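Local coordinates for putative D-arabinose 5-phosphate isomerase (Klebsiella pneumoniae subsp. pneumoniae, PDB 3K2V), which is a putative D-arabinose 5-phosphate isomerase whose CBS-domain pair binds CMP-Kdo in clefts shared between two subunits, probably as a regulatory ligand, at residues K59-T64 with V140-D145; M71-I76 with G105-P110. All blocks are in the same frame, centred on the assembly; numbering follows the deposited sequence.

In the fold
The two contacts show how a tandem CBS pair builds ligand sites from both of its motifs: each joins a segment of the first motif to one of the second, and their centres lie 13 Å apart. They meet through adjacent antiparallel strands of one sheet, 63-67 and 73-78, where Thr-64 O packs 3.7 Å from Ile-76 CB. Each serves the opposite end of a CMP-Kdo molecule. Contact 1 receives the sugar-acid end of one ligand, whose nucleotide end reaches residues of the second subunit, including Ile-106 there. Contact 2 reads the cytosine of the other ligand, which extends to Asn-60 of the second subunit. Both ligands are thus shared across the dimer.

Contact 1: residues K59-T64 with V140-D145; sequences KNLGMT and VVHMHD. With CMK (cytidine 5'-monophosphate 3-deoxy-beta-D-gulo-oct-2-ulo-pyranosonic acid), chain G.
Leu-61 meets His-142 twice, with its backbone and with its side chain. Its carbonyl O lies at the edge of the imidazole, near the ring plane, 3.3 Å from CD2 of His-142, while the two side chains run past each other in opposite directions and bring Leu-61 CD2 to 4.1 Å from His-142 CB. This is the tightly packed end. Alongside, Leu-61 CD1 and selenomethionine Met-63, through SE, approach Val-140 CG1, although Met-63 and Val-140 each have a second conformer, and Cys-128 closes the cluster. The contact thereby docks the turn after helix 49-59 of the first CBS motif against the strand-to-helix junction of the second, the inter-motif seam of a CBS pair. At that junction His-142 and Asp-145 form a capping box. His-142 ND1 accepts from His-144 N at 3.0 Å, nearly straight (172°) and in the ring plane, which helps to fix the ring's rotation; Asp-145 OD2 receives His-142 N at 2.8 Å. On the other side the two segments no longer touch each other, and the ligand lies between them. With CG anti to the backbone N (chi1 -160°), exposed Asn-60 accepts a hydrogen bond through OD1 from O7 of the ligand at 2.6 Å. His-142 NE2 stays 3.5 Å from ligand O5, approached obliquely, and His-144 CD2 lies 3.2 Å from ligand O8, while Asp-79 and several second-subunit residues also hydrogen-bond to the ligand.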
loop_
_atom_site.group_PDB
_atom_site.type_symbol
_atom_site.label_atom_id
_atom_site.label_comp_id
_atom_site.label_asym_id
_atom_site.label_seq_id
_atom_site.Cartn_x
_atom_site.Cartn_y
_atom_site.Cartn_z
ATOM N N LYS A 59 -2.250 -13.648 -0.220
ATOM C CA LYS A 59 -1.519 -13.515 1.048
ATOM C C LYS A 59 -1.771 -12.187 1.745
ATOM O O LYS A 59 -1.391 -12.008 2.915
ATOM C CB LYS A 59 -0.027 -13.806 0.863
ATOM C CG LYS A 59 0.293 -15.161 0.200
ATOM C CD LYS A 59 -0.369 -16.363 0.855
ATOM C CE LYS A 59 -0.036 -17.699 0.163
ATOM N NZ LYS A 59 1.408 -18.015 0.032
ATOM N N ASN A 60 -2.427 -11.274 1.032
ATOM C CA ASN A 60 -3.030 -10.102 1.607
ATOM C C ASN A 60 -2.054 -9.064 2.220
ATOM O O ASN A 60 -2.419 -8.297 3.129
ATOM C CB ASN A 60 -4.073 -10.556 2.649
ATOM C CG ASN A 60 -5.066 -9.496 2.951
ATOM O OD1 ASN A 60 -5.529 -8.783 2.055
ATOM N ND2 ASN A 60 -5.384 -9.341 4.234
ATOM N N LEU A 61 -0.836 -9.020 1.703
ATOM C CA LEU A 61 0.183 -8.090 2.164
ATOM C C LEU A 61 0.553 -7.015 1.132
ATOM O O LEU A 61 1.490 -6.238 1.355
ATOM C CB LEU A 61 1.445 -8.886 2.503
ATOM C CG LEU A 61 1.280 -9.938 3.587
ATOM C CD1 LEU A 61 2.553 -10.708 3.723
ATOM C CD2 LEU A 61 0.902 -9.297 4.911
ATOM N N GLY A 62 -0.115 -6.998 -0.019
ATOM C CA GLY A 62 0.150 -5.985 -1.032
ATOM C C GLY A 62 1.443 -6.172 -1.823
ATOM O O GLY A 62 1.840 -5.298 -2.597
HETATM N N MSE A 63 2.082 -7.317 -1.654
HETATM C CA MSE A 63 3.339 -7.590 -2.310
HETATM C C MSE A 63 3.621 -9.070 -2.346
HETATM O O MSE A 63 2.984 -9.852 -1.638
HETATM C CB MSE A 63 4.511 -6.880 -1.594
HETATM C CG MSE A 63 4.672 -7.240 -0.121
HETATM SE SE MSE A 63 6.547 -7.647 0.325
HETATM C CE MSE A 63 6.692 -9.289 -0.654
ATOM N N THR A 64 4.564 -9.444 -3.192
ATOM C CA THR A 64 5.120 -10.767 -3.225
ATOM C C THR A 64 6.622 -10.702 -3.432
ATOM O O THR A 64 7.130 -9.808 -4.106
ATOM C CB THR A 64 4.467 -11.657 -4.320
ATOM O OG1 THR A 64 4.936 -13.010 -4.197
ATOM C CG2 THR A 64 4.735 -11.116 -5.758
ATOM N N VAL A 140 8.031 -12.077 6.390
ATOM C CA VAL A 140 7.669 -10.738 5.939
ATOM C C VAL A 140 6.880 -10.076 7.052
ATOM O O VAL A 140 6.096 -10.736 7.742
ATOM C CB VAL A 140 6.834 -10.788 4.649
ATOM C CG1 VAL A 140 6.433 -9.405 4.207
ATOM C CG2 VAL A 140 7.605 -11.479 3.523
ATOM N N VAL A 141 7.122 -8.786 7.241
ATOM C CA VAL A 141 6.384 -7.984 8.204
ATOM C C VAL A 141 5.746 -6.820 7.471
ATOM O O VAL A 141 6.420 -6.142 6.708
ATOM C CB VAL A 141 7.287 -7.370 9.291
ATOM C CG1 VAL A 141 6.414 -6.672 10.353
ATOM C CG2 VAL A 141 8.169 -8.412 9.920
ATOM N N HIS A 142 4.463 -6.582 7.740
ATOM C CA HIS A 142 3.726 -5.455 7.175
ATOM C C HIS A 142 3.541 -4.419 8.270
ATOM O O HIS A 142 3.464 -4.753 9.467
ATOM C CB HIS A 142 2.353 -5.928 6.693
ATOM C CG HIS A 142 1.666 -4.962 5.769
ATOM N ND1 HIS A 142 0.973 -3.860 6.225
ATOM C CD2 HIS A 142 1.559 -4.940 4.421
ATOM C CE1 HIS A 142 0.475 -3.191 5.196
ATOM N NE2 HIS A 142 0.815 -3.825 4.086
HETATM N N MSE A 143 3.455 -3.157 7.861
HETATM C CA MSE A 143 3.170 -2.078 8.807
HETATM C C MSE A 143 1.951 -2.416 9.673
HETATM O O MSE A 143 1.983 -2.143 10.874
HETATM C CB MSE A 143 3.005 -0.727 8.086
HETATM C CG MSE A 143 3.159 0.512 8.994
HETATM SE SE MSE A 143 3.378 2.165 7.919
HETATM C CE MSE A 143 5.252 1.957 7.418
ATOM N N HIS A 144 0.916 -3.036 9.101
ATOM C CA HIS A 144 -0.273 -3.449 9.875
ATOM C C HIS A 144 0.060 -4.379 11.045
ATOM O O HIS A 144 -0.559 -4.287 12.100
ATOM C CB HIS A 144 -1.306 -4.167 8.994
ATOM C CG HIS A 144 -2.077 -3.253 8.097
ATOM N ND1 HIS A 144 -2.642 -2.079 8.538
ATOM C CD2 HIS A 144 -2.390 -3.352 6.787
ATOM C CE1 HIS A 144 -3.264 -1.488 7.535
ATOM N NE2 HIS A 144 -3.133 -2.241 6.462
ATOM N N ASP A 145 1.033 -5.262 10.841
ATOM C CA ASP A 145 1.496 -6.195 11.881
ATOM C C ASP A 145 2.096 -5.474 13.090
ATOM O O ASP A 145 1.966 -5.941 14.224
ATOM C CB ASP A 145 2.552 -7.148 11.329
ATOM C CG ASP A 145 2.048 -7.990 10.178
ATOM O OD1 ASP A 145 0.896 -8.428 10.237
ATOM O OD2 ASP A 145 2.804 -8.219 9.209
HETATM N N1C CMK G . -10.572 2.076 0.379
HETATM C C2C CMK G . -11.650 2.920 0.810
HETATM N N3C CMK G . -11.351 4.114 1.448
HETATM C C4C CMK G . -10.025 4.502 1.682
HETATM C C5C CMK G . -8.977 3.688 1.277
HETATM C C6C CMK G . -9.254 2.474 0.633
HETATM O O2C CMK G . -12.826 2.618 0.608
HETATM N N4C CMK G . -9.800 5.664 2.296
HETATM C "C1'" CMK G . -10.877 0.777 -0.312
HETATM C "C2'" CMK G . -10.081 0.548 -1.620
HETATM O "O2'" CMK G . -10.709 1.183 -2.758
HETATM C "C3'" CMK G . -10.089 -0.977 -1.735
HETATM C "C4'" CMK G . -10.245 -1.485 -0.277
HETATM O "O4'" CMK G . -10.551 -0.335 0.563
HETATM O "O3'" CMK G . -11.209 -1.375 -2.536
HETATM C "C5'" CMK G . -8.860 -1.907 0.313
HETATM O "O5'" CMK G . -7.860 -0.820 0.126
HETATM P PA CMK G . -6.366 -1.244 -0.364
HETATM O O1A CMK G . -6.638 -1.637 -1.845
HETATM O O2A CMK G . -5.403 -0.137 -0.197
HETATM O O6 CMK G . -4.718 -4.136 1.717
HETATM C C2 CMK G . -5.038 -3.620 0.379
HETATM O O2 CMK G . -6.027 -2.556 0.568
HETATM C C3 CMK G . -3.773 -3.057 -0.262
HETATM C C4 CMK G . -2.642 -4.080 -0.226
HETATM O O4 CMK G . -1.474 -3.466 -0.794
HETATM C C5 CMK G . -2.377 -4.564 1.197
HETATM C C6 CMK G . -3.689 -5.172 1.722
HETATM C C7 CMK G . -3.735 -5.924 3.078
HETATM C C1 CMK G . -5.627 -4.680 -0.589
HETATM O O1X CMK G . -6.462 -4.247 -1.408
HETATM O O1Y CMK G . -5.204 -5.865 -0.561
HETATM O O5 CMK G . -1.995 -3.461 2.012
HETATM C C8 CMK G . -3.466 -5.062 4.302
HETATM O O8 CMK G . -4.228 -5.583 5.417
HETATM O O7 CMK G . -5.037 -6.504 3.256
#

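Contact 2: residues M71-I76 with G105-P110. With CMK (cytidine 5'-monophosphate 3-deoxy-beta-D-gulo-oct-2-ulo-pyranosonic acid), chain C.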
loop_
_atom_site.group_PDB
_atom_site.type_symbol
_atom_site.label_atom_id
_atom_site.label_comp_id
_atom_site.label_asym_id
_atom_site.label_seq_id
_atom_site.Cartn_x
_atom_site.Cartn_y
_atom_site.Cartn_z
HETATM N N MSE A 71 14.823 -20.611 -1.631
HETATM C CA MSE A 71 14.195 -19.490 -0.924
HETATM C C MSE A 71 15.122 -18.287 -0.747
HETATM O O MSE A 71 14.954 -17.500 0.179
HETATM C CB MSE A 71 13.593 -19.930 0.426
HETATM C CG MSE A 71 12.343 -20.778 0.306
HETATM SE SE MSE A 71 10.843 -19.860 -0.567
HETATM C CE MSE A 71 10.742 -18.396 0.569
ATOM N N ASN A 72 16.083 -18.114 -1.647
ATOM C CA ASN A 72 16.829 -16.879 -1.708
ATOM C C ASN A 72 16.049 -15.835 -2.500
ATOM O O ASN A 72 15.417 -16.145 -3.502
ATOM C CB ASN A 72 18.179 -17.098 -2.366
ATOM C CG ASN A 72 19.108 -17.894 -1.503
ATOM O OD1 ASN A 72 19.191 -17.672 -0.296
ATOM N ND2 ASN A 72 19.821 -18.833 -2.113
ATOM N N ILE A 73 16.117 -14.606 -2.040
ATOM C CA ILE A 73 15.374 -13.501 -2.622
ATOM C C ILE A 73 16.036 -13.103 -3.932
ATOM O O ILE A 73 17.213 -12.797 -3.956
ATOM C CB ILE A 73 15.411 -12.281 -1.675
ATOM C CG1 ILE A 73 14.734 -12.619 -0.329
ATOM C CG2 ILE A 73 14.765 -11.059 -2.304
ATOM C CD1 ILE A 73 15.198 -11.707 0.826
ATOM N N ILE A 74 15.257 -13.101 -5.005
ATOM C CA ILE A 74 15.697 -12.596 -6.291
ATOM C C ILE A 74 15.129 -11.190 -6.489
ATOM O O ILE A 74 15.809 -10.301 -6.985
ATOM C CB ILE A 74 15.216 -13.498 -7.421
ATOM C CG1 ILE A 74 15.712 -14.923 -7.210
ATOM C CG2 ILE A 74 15.661 -12.927 -8.826
ATOM C CD1 ILE A 74 15.196 -15.880 -8.307
ATOM N N GLY A 75 13.896 -10.985 -6.065
ATOM C CA GLY A 75 13.222 -9.728 -6.294
ATOM C C GLY A 75 11.938 -9.623 -5.512
ATOM O O GLY A 75 11.590 -10.526 -4.717
ATOM N N ILE A 76 11.262 -8.493 -5.672
ATOM C CA ILE A 76 9.945 -8.288 -5.100
ATOM C C ILE A 76 9.077 -7.536 -6.095
ATOM O O ILE A 76 9.583 -6.919 -7.043
ATOM C CB ILE A 76 9.976 -7.502 -3.745
ATOM C CG1 ILE A 76 10.254 -6.008 -3.952
ATOM C CG2 ILE A 76 10.962 -8.120 -2.775
ATOM C CD1 ILE A 76 11.679 -5.669 -3.909
ATOM N N GLY A 105 15.515 -6.300 -2.844
ATOM C CA GLY A 105 14.427 -6.027 -1.928
ATOM C C GLY A 105 14.995 -5.588 -0.593
ATOM O O GLY A 105 16.044 -6.085 -0.157
ATOM N N ILE A 106 14.302 -4.653 0.045
ATOM C CA ILE A 106 14.699 -4.099 1.329
ATOM C C ILE A 106 14.402 -5.147 2.413
ATOM O O ILE A 106 13.315 -5.698 2.480
ATOM C CB ILE A 106 13.969 -2.776 1.605
ATOM C CG1 ILE A 106 14.375 -1.717 0.545
ATOM C CG2 ILE A 106 14.310 -2.248 2.988
ATOM C CD1 ILE A 106 13.375 -0.538 0.418
ATOM N N ARG A 107 15.384 -5.440 3.240
ATOM C CA ARG A 107 15.222 -6.517 4.205
ATOM C C ARG A 107 15.872 -6.171 5.530
ATOM O O ARG A 107 16.742 -5.316 5.597
ATOM C CB ARG A 107 15.841 -7.784 3.645
ATOM C CG ARG A 107 17.325 -7.656 3.495
ATOM C CD ARG A 107 17.871 -8.584 2.462
ATOM N NE ARG A 107 17.437 -8.272 1.113
ATOM C CZ ARG A 107 17.813 -8.984 0.054
ATOM N NH1 ARG A 107 18.632 -10.029 0.188
ATOM N NH2 ARG A 107 17.387 -8.657 -1.139
ATOM N N ILE A 108 15.442 -6.863 6.581
ATOM C CA ILE A 108 16.016 -6.703 7.899
ATOM C C ILE A 108 16.256 -8.105 8.484
ATOM O O ILE A 108 15.702 -9.092 8.005
ATOM C CB ILE A 108 15.081 -5.900 8.820
ATOM C CG1 ILE A 108 13.722 -6.613 8.941
ATOM C CG2 ILE A 108 14.940 -4.453 8.306
ATOM C CD1 ILE A 108 12.635 -5.875 9.764
ATOM N N ARG A 109 17.104 -8.161 9.493
ATOM C CA ARG A 109 17.414 -9.412 10.200
ATOM C C ARG A 109 16.263 -9.750 11.148
ATOM O O ARG A 109 15.512 -8.853 11.583
ATOM C CB ARG A 109 18.700 -9.246 11.003
ATOM C CG ARG A 109 19.952 -9.117 10.145
ATOM C CD ARG A 109 21.160 -8.813 11.004
ATOM N NE ARG A 109 21.488 -9.967 11.852
ATOM C CZ ARG A 109 22.409 -9.984 12.805
ATOM N NH1 ARG A 109 23.123 -8.894 13.077
ATOM N NH2 ARG A 109 22.616 -11.106 13.506
ATOM N N PRO A 110 16.119 -11.036 11.486
ATOM C CA PRO A 110 14.997 -11.420 12.333
ATOM C C PRO A 110 15.048 -10.866 13.765
ATOM O O PRO A 110 14.018 -10.812 14.423
ATOM C CB PRO A 110 15.045 -12.955 12.304
ATOM C CG PRO A 110 16.412 -13.315 11.815
ATOM C CD PRO A 110 16.809 -12.208 10.914
HETATM N N1C CMK C . 10.342 -2.327 -2.188
HETATM C C2C CMK C . 11.546 -2.980 -1.883
HETATM N N3C CMK C . 11.578 -3.771 -0.734
HETATM C C4C CMK C . 10.508 -3.892 0.139
HETATM C C5C CMK C . 9.303 -3.237 -0.164
HETATM C C6C CMK C . 9.234 -2.450 -1.328
HETATM O O2C CMK C . 12.548 -2.911 -2.614
HETATM N N4C CMK C . 10.681 -4.682 1.222
HETATM C "C1'" CMK C . 10.290 -1.483 -3.436
HETATM C "C2'" CMK C . 9.043 -1.767 -4.285
HETATM O "O2'" CMK C . 9.339 -2.857 -5.169
HETATM C "C3'" CMK C . 8.864 -0.441 -5.023
HETATM C "C4'" CMK C . 9.402 0.601 -4.022
HETATM O "O4'" CMK C . 10.190 -0.135 -2.993
HETATM O "O3'" CMK C . 9.663 -0.433 -6.193
HETATM C "C5'" CMK C . 8.306 1.294 -3.226
HETATM O "O5'" CMK C . 7.404 0.343 -2.601
HETATM P PA CMK C . 5.791 0.623 -2.792
HETATM O O1A CMK C . 5.444 0.432 -4.228
HETATM O O2A CMK C . 5.007 -0.292 -1.904
HETATM O O6 CMK C . 4.543 4.119 -1.585
HETATM C C2 CMK C . 4.583 3.130 -2.642
HETATM O O2 CMK C . 5.637 2.177 -2.307
HETATM C C3 CMK C . 3.196 2.468 -2.726
HETATM C C4 CMK C . 2.030 3.481 -2.725
HETATM O O4 CMK C . 0.756 2.773 -2.672
HETATM C C5 CMK C . 2.142 4.478 -1.593
HETATM C C6 CMK C . 3.512 5.134 -1.718
HETATM C C7 CMK C . 3.791 6.132 -0.603
HETATM C C1 CMK C . 5.050 3.733 -3.979
HETATM O O1X CMK C . 6.245 4.104 -4.013
HETATM O O1Y CMK C . 4.261 3.776 -4.946
HETATM O O5 CMK C . 2.010 3.837 -0.302
HETATM C C8 CMK C . 5.099 6.896 -0.864
HETATM O O8 CMK C . 5.426 7.617 0.322
HETATM O O7 CMK C . 2.731 7.064 -0.538
HETATM O O HOH W 1 18.390 -10.486 -2.888
#
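Ile-73 lays its branched side chain against the guanidinium group of Arg-107, the two arriving from opposite directions. From CB the short branch carries CG2 to 3.7 Å from Arg-107 NH2. The longer branch turns through CG1 and sets CD1 over the centre of the guanidinium face, 3.9 Å from Arg-107 CZ. At the guanidinium edge, in its plane, a water links the segments, donating to Ile-73 O and accepting from Arg-107 NH2 at 2.7 Å. Arg-107, bent at chi3 (67°), folds back to grip Gly-105 O side-on with NE (2.9 Å) and NH2, that oxygen lying close to the guanidinium plane, and its NH1 forms a salt bridge with Asp-135. Ile-76, modelled in two conformers, brings CD1 to 3.4 Å from Gly-105 CA and 3.2 Å from ligand O2C. Strand 73-78 of the first CBS motif thus joins the cytosine-binding loop of the second. There Ile-106 N donates to N3C of the ligand at 3.0 Å, and N4C donates to Ile-106 O at 3.1 Å. One peptide unit carries both Gly-105 O and Ile-106 N: Arg-107 is therefore placed as a second-shell residue, probably helping to position, and perhaps polarise, the N-H that reads the base, and the ligand's acceptor-donor pair fits cytosine rather than uracil.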